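PDB 6ED2: glycosyl hydrolase family 2, TIM barrel domain protein, which acts as a beta-glucuronidase from a human gut bacterium, probably hydrolysing beta-glucuronide conjugates, including those of drugs. Local coordinates for residues F319-D324 / K338-L343; L343-G348 / E370-I375; F352-Y357 / E362-A367. One frame throughout, in Å; residues are numbered along the deposited sequence.

In the fold
The three contacts lie in the TIM barrel domain, around its first three parallel strands, 312-320, 351-353 and 373-377. Interaction 1 comes first along the chain and joins the loop just past strand 312-320 to helix 334-347. Interaction 2 starts from the last turns of the same helix, sharing Leu-343, and reaches the entry to strand 373-377. Interaction 3, between strand 351-353 and helix 361-370, is nested inside the loop closed by interaction 2. The centre of interaction 1 is about 9 Å from those of interactions 2 and 3, which are about 11 Å apart. Phe-319, Met-344 and Phe-352 touch one another between them, where two successive helices pack on three neighbouring strands of the barrel wall.

Interaction 1. Residues F319-D324 / K338-L343; sequences FGRHED and KRDFEL
Arg-321 leaves its backbone with CG opposite the carbonyl carbon, runs extended to CD and then bends at the third torsion (56°), which turns its guanidinium toward Asp-340 on the neighbouring helix. There NH2 gives a hydrogen bond to Asp-340 OD2 at 2.6 Å, forming a salt bridge. The bond is moderately straight, with an N-H...O angle of 154°. The oxygen lies almost exactly in the guanidinium plane, whereas the nitrogen meets OD2 on its anti side and well out of the carboxylate plane. The flat groups are turned 49° from each other, and one N-H, that of NH2, makes the bridge; it is not a paired, two-bond one. Arg-321 NH1 lies 3.6 Å from Asp-340 CB, beside the root of the acid's side chain. In the fold, Arg-321 sits just past the C-terminal end of strand 312-320 and Asp-340 in the middle of helix 334-347; the bridge thus joins the first strand of the TIM barrel to its following helix, within one beta-alpha-beta unit. The other carboxylate oxygen, OD1, is paired with Arg-606 NE, so two arginines share the buried acid, which would be expected to favour its ionised form. Met-344, one turn further along the helix, packs against Arg-321, and Arg-321 O is hydrogen-bonded to Ser-355 OG.

Interaction 2. Residues L343-G348 / E370-I375; sequences LMKWIG and EGFLII
Over one face of the Phe-372 ring lies the methyl CE of Met-344, while Lys-345 CG reaches the rim near the ring plane, 3.6 Å from CE1. Two more atoms lie in the ring plane at other points of the rim: the backbone O of Met-344 beyond CZ, and CB of Glu-370, from the ring's own segment, by CD1. The sulfur of Met-344 stands 5.2 Å from the ring centroid, 39° off the normal, an oblique Met-aromatic contact. Closer in, Met-344 CB touches Phe-372 CZ at 3.6 Å, so the ring is wedged end-on against the helix backbone where these two side chains diverge. Phe-341 and His-270 add edge-to-face contacts to the same ring. The helix is 334-347, which follows the first barrel strand, and Phe-372 stands in the link between helix 361-370 and strand 373-377; the contact therefore lies at the N-terminal end of the strands, the side of a TIM barrel away from the active-site mouth. Both helices end here on a glycine with positive phi, Gly-348 closing a Schellman motif and Gly-371 turning the chain into the third strand. Beside the ring, a bend in Lys-345 at chi3 (71°) swings NZ toward Glu-370, whose OE1 it meets at 3.0 Å in a hydrogen-bonded salt bridge. The ammonium approaches from above the carboxylate plane, 56° out of it. Glu-342 OE2 is a second acidic partner of NZ, and Glu-370 also packs against Ser-70 of the second subunit.

Interaction 3. Residues F352-Y357 / E362-A367; sequences FRTSHY and EIYQMA
The second beta-alpha unit of the TIM barrel is closed here: strand 351-353 and the loop that leaves its C-terminal end lie against helix 361-370, the helix that next leads to strand 373-377. Phe-352 points outward from the barrel with CG lodged between its backbone N and carbonyl carbon (chi1 59°), which carries the far end of the ring to the helix. Its CZ meets Ile-363 CG2 at 3.9 Å and, more loosely, Ala-367 CB at 4.5 Å; both approach the ring obliquely, from residues one turn apart on the helix. The second touch is made by Thr-354, whose methyl CG2 lies 3.7 Å from Tyr-364 OH, the two side chains crossing at about a right angle. Thr-354 is the centre of an inverse gamma turn, and its hydroxyl is directed back into the loop, where OG1 donates to Tyr-357 O at 3.2 Å from well above the carbonyl plane. OG1 is also bonded to the backbone N of Glu-377, and Tyr-364 OH to Asp-376 OD1, which ties both sides of the contact to the third barrel strand. Ile-374 of that strand touches Phe-352, Thr-354, Tyr-364 and Ala-367 alike. Across the interface itself no hydrogen bond forms, since OG1 and Tyr-364 OH stay 4.0 Å apart. Strand, loop and helix therefore meet by van der Waals contact, apolar at Phe-352 and methyl against phenol oxygen at Thr-354, while neither hydroxyl bonds across the interface: OG1 is held by Tyr-357 O in its own loop and by the backbone N of Glu-377, and Tyr-364 OH by Asp-376.

Interaction 1. Residues F319-D324 / K338-L343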
loop_
_atom_site.group_PDB
_atom_site.type_symbol
_atom_site.label_atom_id
_atom_site.label_comp_id
_atom_site.label_asym_id
_atom_site.label_seq_id
_atom_site.Cartn_x
_atom_site.Cartn_y
_atom_site.Cartn_z
ATOM N N PHE A 319 -0.332 -24.523 -9.889
ATOM C CA PHE A 319 0.711 -23.530 -9.698
ATOM C C PHE A 319 2.091 -24.115 -9.921
ATOM O O PHE A 319 2.337 -25.299 -9.678
ATOM C CB PHE A 319 0.680 -22.940 -8.273
ATOM C CG PHE A 319 -0.648 -22.394 -7.873
ATOM C CD1 PHE A 319 -1.005 -21.089 -8.213
ATOM C CD2 PHE A 319 -1.542 -23.179 -7.149
ATOM C CE1 PHE A 319 -2.235 -20.572 -7.841
ATOM C CE2 PHE A 319 -2.796 -22.681 -6.776
ATOM C CZ PHE A 319 -3.145 -21.382 -7.123
ATOM N N GLY A 320 3.003 -23.248 -10.351
ATOM C CA GLY A 320 4.373 -23.367 -9.911
ATOM C C GLY A 320 4.493 -22.712 -8.538
ATOM O O GLY A 320 3.961 -21.630 -8.293
ATOM N N ARG A 321 5.190 -23.391 -7.637
ATOM C CA ARG A 321 5.337 -22.958 -6.266
ATOM C C ARG A 321 6.784 -22.571 -5.975
ATOM O O ARG A 321 7.651 -22.526 -6.863
ATOM C CB ARG A 321 4.852 -24.067 -5.333
ATOM C CG ARG A 321 3.333 -24.261 -5.340
ATOM C CD ARG A 321 2.914 -25.281 -4.281
ATOM N NE ARG A 321 3.417 -24.843 -2.983
ATOM C CZ ARG A 321 2.741 -24.062 -2.153
ATOM N NH1 ARG A 321 1.511 -23.674 -2.469
ATOM N NH2 ARG A 321 3.299 -23.662 -1.019
ATOM N N HIS A 322 7.037 -22.275 -4.707
ATOM C CA HIS A 322 8.374 -22.151 -4.163
ATOM C C HIS A 322 8.296 -22.556 -2.700
ATOM O O HIS A 322 7.239 -22.454 -2.067
ATOM C CB HIS A 322 8.939 -20.724 -4.292
ATOM C CG HIS A 322 9.927 -20.553 -5.417
ATOM N ND1 HIS A 322 11.097 -21.283 -5.509
ATOM C CD2 HIS A 322 9.913 -19.728 -6.499
ATOM C CE1 HIS A 322 11.753 -20.925 -6.600
ATOM N NE2 HIS A 322 11.056 -19.983 -7.217
ATOM N N GLU A 323 9.409 -23.041 -2.172
ATOM C CA GLU A 323 9.550 -23.148 -0.723
ATOM C C GLU A 323 10.090 -21.794 -0.279
ATOM O O GLU A 323 11.293 -21.529 -0.319
ATOM C CB GLU A 323 10.454 -24.309 -0.334
ATOM C CG GLU A 323 9.797 -25.670 -0.468
ATOM C CD GLU A 323 10.714 -26.787 0.020
ATOM O OE1 GLU A 323 11.853 -26.900 -0.508
ATOM O OE2 GLU A 323 10.310 -27.533 0.941
ATOM N N ASP A 324 9.173 -20.904 0.094
ATOM C CA ASP A 324 9.523 -19.512 0.330
ATOM C C ASP A 324 8.460 -18.909 1.238
ATOM O O ASP A 324 7.265 -19.124 1.011
ATOM C CB ASP A 324 9.606 -18.750 -1.010
ATOM C CG ASP A 324 9.702 -17.239 -0.831
ATOM O OD1 ASP A 324 10.811 -16.692 -1.007
ATOM O OD2 ASP A 324 8.663 -16.594 -0.536
ATOM N N LYS A 338 0.051 -25.964 5.687
ATOM C CA LYS A 338 -1.384 -26.187 5.842
ATOM C C LYS A 338 -2.177 -25.064 5.189
ATOM O O LYS A 338 -3.108 -25.308 4.418
ATOM C CB LYS A 338 -1.741 -26.307 7.326
ATOM C CG LYS A 338 -3.243 -26.424 7.616
ATOM C CD LYS A 338 -3.760 -27.810 7.272
ATOM C CE LYS A 338 -5.261 -27.852 7.267
ATOM N NZ LYS A 338 -5.768 -29.186 6.894
ATOM N N ARG A 339 -1.815 -23.819 5.488
ATOM C CA ARG A 339 -2.504 -22.680 4.888
ATOM C C ARG A 339 -2.425 -22.730 3.362
ATOM O O ARG A 339 -3.416 -22.463 2.672
ATOM C CB ARG A 339 -1.902 -21.379 5.431
ATOM C CG ARG A 339 -2.348 -20.110 4.722
ATOM C CD ARG A 339 -3.780 -19.733 5.065
ATOM N NE ARG A 339 -4.098 -18.408 4.528
ATOM C CZ ARG A 339 -5.308 -17.859 4.552
ATOM N NH1 ARG A 339 -6.326 -18.520 5.085
ATOM N NH2 ARG A 339 -5.502 -16.648 4.043
ATOM N N ASP A 340 -1.260 -23.090 2.815
ATOM C CA ASP A 340 -1.114 -23.123 1.355
ATOM C C ASP A 340 -2.056 -24.153 0.730
ATOM O O ASP A 340 -2.730 -23.867 -0.270
ATOM C CB ASP A 340 0.345 -23.402 0.967
ATOM C CG ASP A 340 1.282 -22.220 1.275
ATOM O OD1 ASP A 340 0.794 -21.166 1.751
ATOM O OD2 ASP A 340 2.512 -22.330 1.049
ATOM N N PHE A 341 -2.163 -25.338 1.337
ATOM C CA PHE A 341 -3.122 -26.319 0.837
ATOM C C PHE A 341 -4.568 -25.849 1.007
ATOM O O PHE A 341 -5.397 -26.054 0.104
ATOM C CB PHE A 341 -2.875 -27.672 1.503
ATOM C CG PHE A 341 -1.779 -28.466 0.825
ATOM C CD1 PHE A 341 -2.082 -29.360 -0.209
ATOM C CD2 PHE A 341 -0.446 -28.276 1.174
ATOM C CE1 PHE A 341 -1.077 -30.076 -0.850
ATOM C CE2 PHE A 341 0.568 -28.990 0.537
ATOM C CZ PHE A 341 0.253 -29.891 -0.478
ATOM N N GLU A 342 -4.898 -25.214 2.141
ATOM C CA GLU A 342 -6.241 -24.654 2.282
ATOM C C GLU A 342 -6.535 -23.647 1.167
ATOM O O GLU A 342 -7.649 -23.614 0.628
ATOM C CB GLU A 342 -6.420 -24.009 3.663
ATOM C CG GLU A 342 -6.420 -25.012 4.827
ATOM C CD GLU A 342 -7.401 -26.167 4.615
ATOM O OE1 GLU A 342 -8.630 -25.943 4.742
ATOM O OE2 GLU A 342 -6.944 -27.295 4.294
ATOM N N LEU A 343 -5.547 -22.823 0.812
ATOM C CA LEU A 343 -5.701 -21.884 -0.300
ATOM C C LEU A 343 -5.807 -22.607 -1.645
ATOM O O LEU A 343 -6.622 -22.234 -2.496
ATOM C CB LEU A 343 -4.522 -20.911 -0.331
ATOM C CG LEU A 343 -4.413 -19.906 0.822
ATOM C CD1 LEU A 343 -3.101 -19.144 0.732
ATOM C CD2 LEU A 343 -5.607 -18.951 0.796
#

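Interaction 2. Residues L343-G348 / E370-I375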
loop_
_atom_site.group_PDB
_atom_site.type_symbol
_atom_site.label_atom_id
_atom_site.label_comp_id
_atom_site.label_asym_id
_atom_site.label_seq_id
_atom_site.Cartn_x
_atom_site.Cartn_y
_atom_site.Cartn_z
ATOM N N LEU A 343 -5.547 -22.823 0.812
ATOM C CA LEU A 343 -5.701 -21.884 -0.300
ATOM C C LEU A 343 -5.807 -22.607 -1.645
ATOM O O LEU A 343 -6.622 -22.234 -2.496
ATOM C CB LEU A 343 -4.522 -20.911 -0.331
ATOM C CG LEU A 343 -4.413 -19.906 0.822
ATOM C CD1 LEU A 343 -3.101 -19.144 0.732
ATOM C CD2 LEU A 343 -5.607 -18.951 0.796
ATOM N N MET A 344 -4.986 -23.629 -1.870
ATOM C CA MET A 344 -5.082 -24.330 -3.144
ATOM C C MET A 344 -6.400 -25.077 -3.262
ATOM O O MET A 344 -6.968 -25.151 -4.358
ATOM C CB MET A 344 -3.891 -25.272 -3.329
ATOM C CG MET A 344 -2.572 -24.535 -3.547
ATOM S SD MET A 344 -1.209 -25.624 -4.015
ATOM C CE MET A 344 -1.107 -26.783 -2.646
ATOM N N LYS A 345 -6.928 -25.599 -2.150
ATOM C CA LYS A 345 -8.266 -26.193 -2.201
ATOM C C LYS A 345 -9.326 -25.128 -2.462
ATOM O O LYS A 345 -10.237 -25.320 -3.274
ATOM C CB LYS A 345 -8.568 -26.944 -0.906
ATOM C CG LYS A 345 -7.729 -28.196 -0.724
ATOM C CD LYS A 345 -7.504 -28.528 0.744
ATOM C CE LYS A 345 -8.780 -29.016 1.412
ATOM N NZ LYS A 345 -8.536 -29.356 2.859
ATOM N N TRP A 346 -9.223 -23.994 -1.780
ATOM C CA TRP A 346 -10.209 -22.936 -1.963
ATOM C C TRP A 346 -10.250 -22.478 -3.415
ATOM O O TRP A 346 -11.327 -22.277 -3.983
ATOM C CB TRP A 346 -9.865 -21.776 -1.025
ATOM C CG TRP A 346 -10.655 -20.530 -1.195
ATOM C CD1 TRP A 346 -11.872 -20.247 -0.639
ATOM C CD2 TRP A 346 -10.273 -19.366 -1.946
ATOM N NE1 TRP A 346 -12.268 -18.981 -1.000
ATOM C CE2 TRP A 346 -11.308 -18.415 -1.795
ATOM C CE3 TRP A 346 -9.164 -19.040 -2.737
ATOM C CZ2 TRP A 346 -11.271 -17.157 -2.408
ATOM C CZ3 TRP A 346 -9.118 -17.780 -3.338
ATOM C CH2 TRP A 346 -10.169 -16.856 -3.169
ATOM N N ILE A 347 -9.082 -22.335 -4.047
ATOM C CA ILE A 347 -9.059 -21.799 -5.406
ATOM C C ILE A 347 -9.395 -22.829 -6.482
ATOM O O ILE A 347 -9.642 -22.445 -7.631
ATOM C CB ILE A 347 -7.693 -21.141 -5.666
ATOM C CG1 ILE A 347 -7.819 -20.084 -6.763
ATOM C CG2 ILE A 347 -6.650 -22.187 -5.971
ATOM C CD1 ILE A 347 -6.602 -19.216 -6.902
ATOM N N GLY A 348 -9.457 -24.119 -6.152
ATOM C CA GLY A 348 -9.803 -25.129 -7.139
ATOM C C GLY A 348 -8.630 -25.738 -7.880
ATOM O O GLY A 348 -8.840 -26.405 -8.900
ATOM N N GLU A 370 -4.501 -34.656 0.817
ATOM C CA GLU A 370 -5.502 -33.778 0.224
ATOM C C GLU A 370 -5.856 -34.143 -1.216
ATOM O O GLU A 370 -6.717 -33.486 -1.811
ATOM C CB GLU A 370 -5.026 -32.330 0.295
ATOM C CG GLU A 370 -4.656 -31.903 1.716
ATOM C CD GLU A 370 -5.824 -32.001 2.695
ATOM O OE1 GLU A 370 -7.004 -31.857 2.281
ATOM O OE2 GLU A 370 -5.558 -32.248 3.886
ATOM N N GLY A 371 -5.219 -35.157 -1.797
ATOM C CA GLY A 371 -5.520 -35.529 -3.169
ATOM C C GLY A 371 -5.098 -34.491 -4.189
ATOM O O GLY A 371 -5.898 -34.082 -5.034
ATOM N N PHE A 372 -3.846 -34.047 -4.110
ATOM C CA PHE A 372 -3.267 -33.115 -5.066
ATOM C C PHE A 372 -2.248 -33.845 -5.932
ATOM O O PHE A 372 -1.591 -34.782 -5.477
ATOM C CB PHE A 372 -2.591 -31.933 -4.360
ATOM C CG PHE A 372 -3.521 -30.781 -4.078
ATOM C CD1 PHE A 372 -4.339 -30.789 -2.960
ATOM C CD2 PHE A 372 -3.576 -29.693 -4.935
ATOM C CE1 PHE A 372 -5.200 -29.728 -2.704
ATOM C CE2 PHE A 372 -4.443 -28.630 -4.688
ATOM C CZ PHE A 372 -5.253 -28.645 -3.570
ATOM N N LEU A 373 -2.145 -33.427 -7.191
ATOM C CA LEU A 373 -1.191 -33.988 -8.134
ATOM C C LEU A 373 0.067 -33.134 -8.148
ATOM O O LEU A 373 -0.009 -31.903 -8.195
ATOM C CB LEU A 373 -1.795 -34.045 -9.543
ATOM C CG LEU A 373 -3.163 -34.704 -9.664
ATOM C CD1 LEU A 373 -3.681 -34.628 -11.097
ATOM C CD2 LEU A 373 -3.069 -36.157 -9.197
ATOM N N ILE A 374 1.221 -33.791 -8.151
ATOM C CA ILE A 374 2.518 -33.122 -8.105
ATOM C C ILE A 374 3.335 -33.508 -9.330
ATOM O O ILE A 374 3.492 -34.701 -9.628
ATOM C CB ILE A 374 3.295 -33.500 -6.833
ATOM C CG1 ILE A 374 2.561 -32.990 -5.582
ATOM C CG2 ILE A 374 4.742 -32.985 -6.907
ATOM C CD1 ILE A 374 3.363 -33.187 -4.313
ATOM N N ILE A 375 3.892 -32.505 -10.001
ATOM C CA ILE A 375 4.990 -32.685 -10.936
ATOM C C ILE A 375 6.285 -32.416 -10.182
ATOM O O ILE A 375 6.545 -31.286 -9.764
ATOM C CB ILE A 375 4.856 -31.768 -12.157
ATOM C CG1 ILE A 375 3.511 -32.021 -12.854
ATOM C CG2 ILE A 375 6.018 -32.000 -13.107
ATOM C CD1 ILE A 375 3.252 -31.104 -14.039
#

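Interaction 3. Residues F352-Y357 / E362-A367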
loop_
_atom_site.group_PDB
_atom_site.type_symbol
_atom_site.label_atom_id
_atom_site.label_comp_id
_atom_site.label_asym_id
_atom_site.label_seq_id
_atom_site.Cartn_x
_atom_site.Cartn_y
_atom_site.Cartn_z
ATOM N N PHE A 352 0.341 -29.058 -8.640
ATOM C CA PHE A 352 1.427 -28.077 -8.658
ATOM C C PHE A 352 2.743 -28.748 -9.015
ATOM O O PHE A 352 2.911 -29.958 -8.868
ATOM C CB PHE A 352 1.580 -27.315 -7.320
ATOM C CG PHE A 352 1.858 -28.197 -6.119
ATOM C CD1 PHE A 352 3.155 -28.524 -5.759
ATOM C CD2 PHE A 352 0.818 -28.657 -5.324
ATOM C CE1 PHE A 352 3.407 -29.313 -4.629
ATOM C CE2 PHE A 352 1.066 -29.444 -4.197
ATOM C CZ PHE A 352 2.364 -29.778 -3.861
ATOM N N ARG A 353 3.686 -27.924 -9.457
ATOM C CA ARG A 353 5.031 -28.352 -9.804
ATOM C C ARG A 353 5.980 -27.884 -8.712
ATOM O O ARG A 353 5.837 -26.767 -8.199
ATOM C CB ARG A 353 5.440 -27.769 -11.171
ATOM C CG ARG A 353 6.919 -27.950 -11.554
ATOM C CD ARG A 353 7.230 -27.465 -12.988
ATOM N NE ARG A 353 6.960 -26.035 -13.161
ATOM C CZ ARG A 353 7.895 -25.118 -13.369
ATOM N NH1 ARG A 353 9.167 -25.474 -13.441
ATOM N NH2 ARG A 353 7.557 -23.842 -13.515
ATOM N N THR A 354 6.947 -28.732 -8.342
ATOM C CA THR A 354 7.902 -28.349 -7.297
ATOM C C THR A 354 9.054 -27.551 -7.902
ATOM O O THR A 354 10.225 -27.931 -7.865
ATOM C CB THR A 354 8.412 -29.569 -6.524
ATOM O OG1 THR A 354 9.408 -30.266 -7.292
ATOM C CG2 THR A 354 7.265 -30.509 -6.152
ATOM N N SER A 355 8.690 -26.419 -8.484
ATOM C CA SER A 355 9.692 -25.509 -9.013
ATOM C C SER A 355 10.473 -24.901 -7.861
ATOM O O SER A 355 9.873 -24.496 -6.867
ATOM C CB SER A 355 9.003 -24.416 -9.823
ATOM O OG SER A 355 7.781 -24.050 -9.203
ATOM N N HIS A 356 11.807 -24.859 -7.960
ATOM C CA HIS A 356 12.622 -25.502 -9.005
ATOM C C HIS A 356 13.588 -26.497 -8.363
ATOM O O HIS A 356 14.783 -26.482 -8.643
ATOM C CB HIS A 356 13.439 -24.474 -9.784
ATOM C CG HIS A 356 12.612 -23.494 -10.549
ATOM N ND1 HIS A 356 11.722 -23.877 -11.529
ATOM C CD2 HIS A 356 12.551 -22.141 -10.490
ATOM C CE1 HIS A 356 11.139 -22.800 -12.034
ATOM N NE2 HIS A 356 11.629 -21.737 -11.426
ATOM N N TYR A 357 13.073 -27.317 -7.460
ATOM C CA TYR A 357 13.865 -28.222 -6.639
ATOM C C TYR A 357 12.890 -29.128 -5.913
ATOM O O TYR A 357 11.718 -28.770 -5.759
ATOM C CB TYR A 357 14.740 -27.452 -5.626
ATOM C CG TYR A 357 14.006 -26.254 -5.061
ATOM C CD1 TYR A 357 13.115 -26.392 -3.996
ATOM C CD2 TYR A 357 14.152 -24.996 -5.634
ATOM C CE1 TYR A 357 12.416 -25.309 -3.515
ATOM C CE2 TYR A 357 13.463 -23.903 -5.144
ATOM C CZ TYR A 357 12.593 -24.071 -4.100
ATOM O OH TYR A 357 11.899 -22.999 -3.648
ATOM N N GLU A 362 7.356 -33.397 3.754
ATOM C CA GLU A 362 6.075 -33.115 4.405
ATOM C C GLU A 362 5.054 -32.503 3.447
ATOM O O GLU A 362 3.847 -32.720 3.605
ATOM C CB GLU A 362 6.309 -32.182 5.602
ATOM C CG GLU A 362 7.014 -32.862 6.772
ATOM C CD GLU A 362 8.526 -32.895 6.654
ATOM O OE1 GLU A 362 9.096 -32.727 5.536
ATOM O OE2 GLU A 362 9.158 -33.099 7.710
ATOM N N ILE A 363 5.505 -31.742 2.448
ATOM C CA ILE A 363 4.570 -31.177 1.474
ATOM C C ILE A 363 3.947 -32.276 0.602
ATOM O O ILE A 363 2.756 -32.219 0.273
ATOM C CB ILE A 363 5.287 -30.096 0.641
ATOM C CG1 ILE A 363 5.623 -28.898 1.540
ATOM C CG2 ILE A 363 4.445 -29.667 -0.570
ATOM C CD1 ILE A 363 6.630 -27.944 0.951
ATOM N N TYR A 364 4.731 -33.296 0.216
ATOM C CA TYR A 364 4.163 -34.413 -0.544
ATOM C C TYR A 364 3.212 -35.223 0.318
ATOM O O TYR A 364 2.174 -35.707 -0.166
ATOM C CB TYR A 364 5.260 -35.345 -1.080
ATOM C CG TYR A 364 6.336 -34.672 -1.904
ATOM C CD1 TYR A 364 6.345 -34.788 -3.298
ATOM C CD2 TYR A 364 7.346 -33.927 -1.293
ATOM C CE1 TYR A 364 7.343 -34.163 -4.070
ATOM C CE2 TYR A 364 8.334 -33.301 -2.043
ATOM C CZ TYR A 364 8.335 -33.437 -3.443
ATOM O OH TYR A 364 9.311 -32.819 -4.189
ATOM N N GLN A 365 3.571 -35.414 1.589
ATOM C CA GLN A 365 2.693 -36.148 2.491
ATOM C C GLN A 365 1.333 -35.465 2.589
ATOM O O GLN A 365 0.290 -36.131 2.596
ATOM C CB GLN A 365 3.353 -36.274 3.863
ATOM C CG GLN A 365 4.687 -37.050 3.836
ATOM C CD GLN A 365 5.437 -36.974 5.170
ATOM O OE1 GLN A 365 4.952 -36.382 6.138
ATOM N NE2 GLN A 365 6.609 -37.588 5.227
ATOM N N MET A 366 1.324 -34.129 2.624
ATOM C CA MET A 366 0.050 -33.417 2.684
ATOM C C MET A 366 -0.695 -33.523 1.361
ATOM O O MET A 366 -1.918 -33.693 1.348
ATOM C CB MET A 366 0.265 -31.943 3.066
ATOM C CG MET A 366 -1.039 -31.117 3.018
ATOM S SD MET A 366 -1.257 -29.814 4.274
ATOM C CE MET A 366 -1.210 -30.819 5.761
ATOM N N ALA A 367 0.021 -33.391 0.236
ATOM C CA ALA A 367 -0.608 -33.648 -1.063
ATOM C C ALA A 367 -1.210 -35.048 -1.108
ATOM O O ALA A 367 -2.318 -35.235 -1.619
ATOM C CB ALA A 367 0.397 -33.455 -2.194
#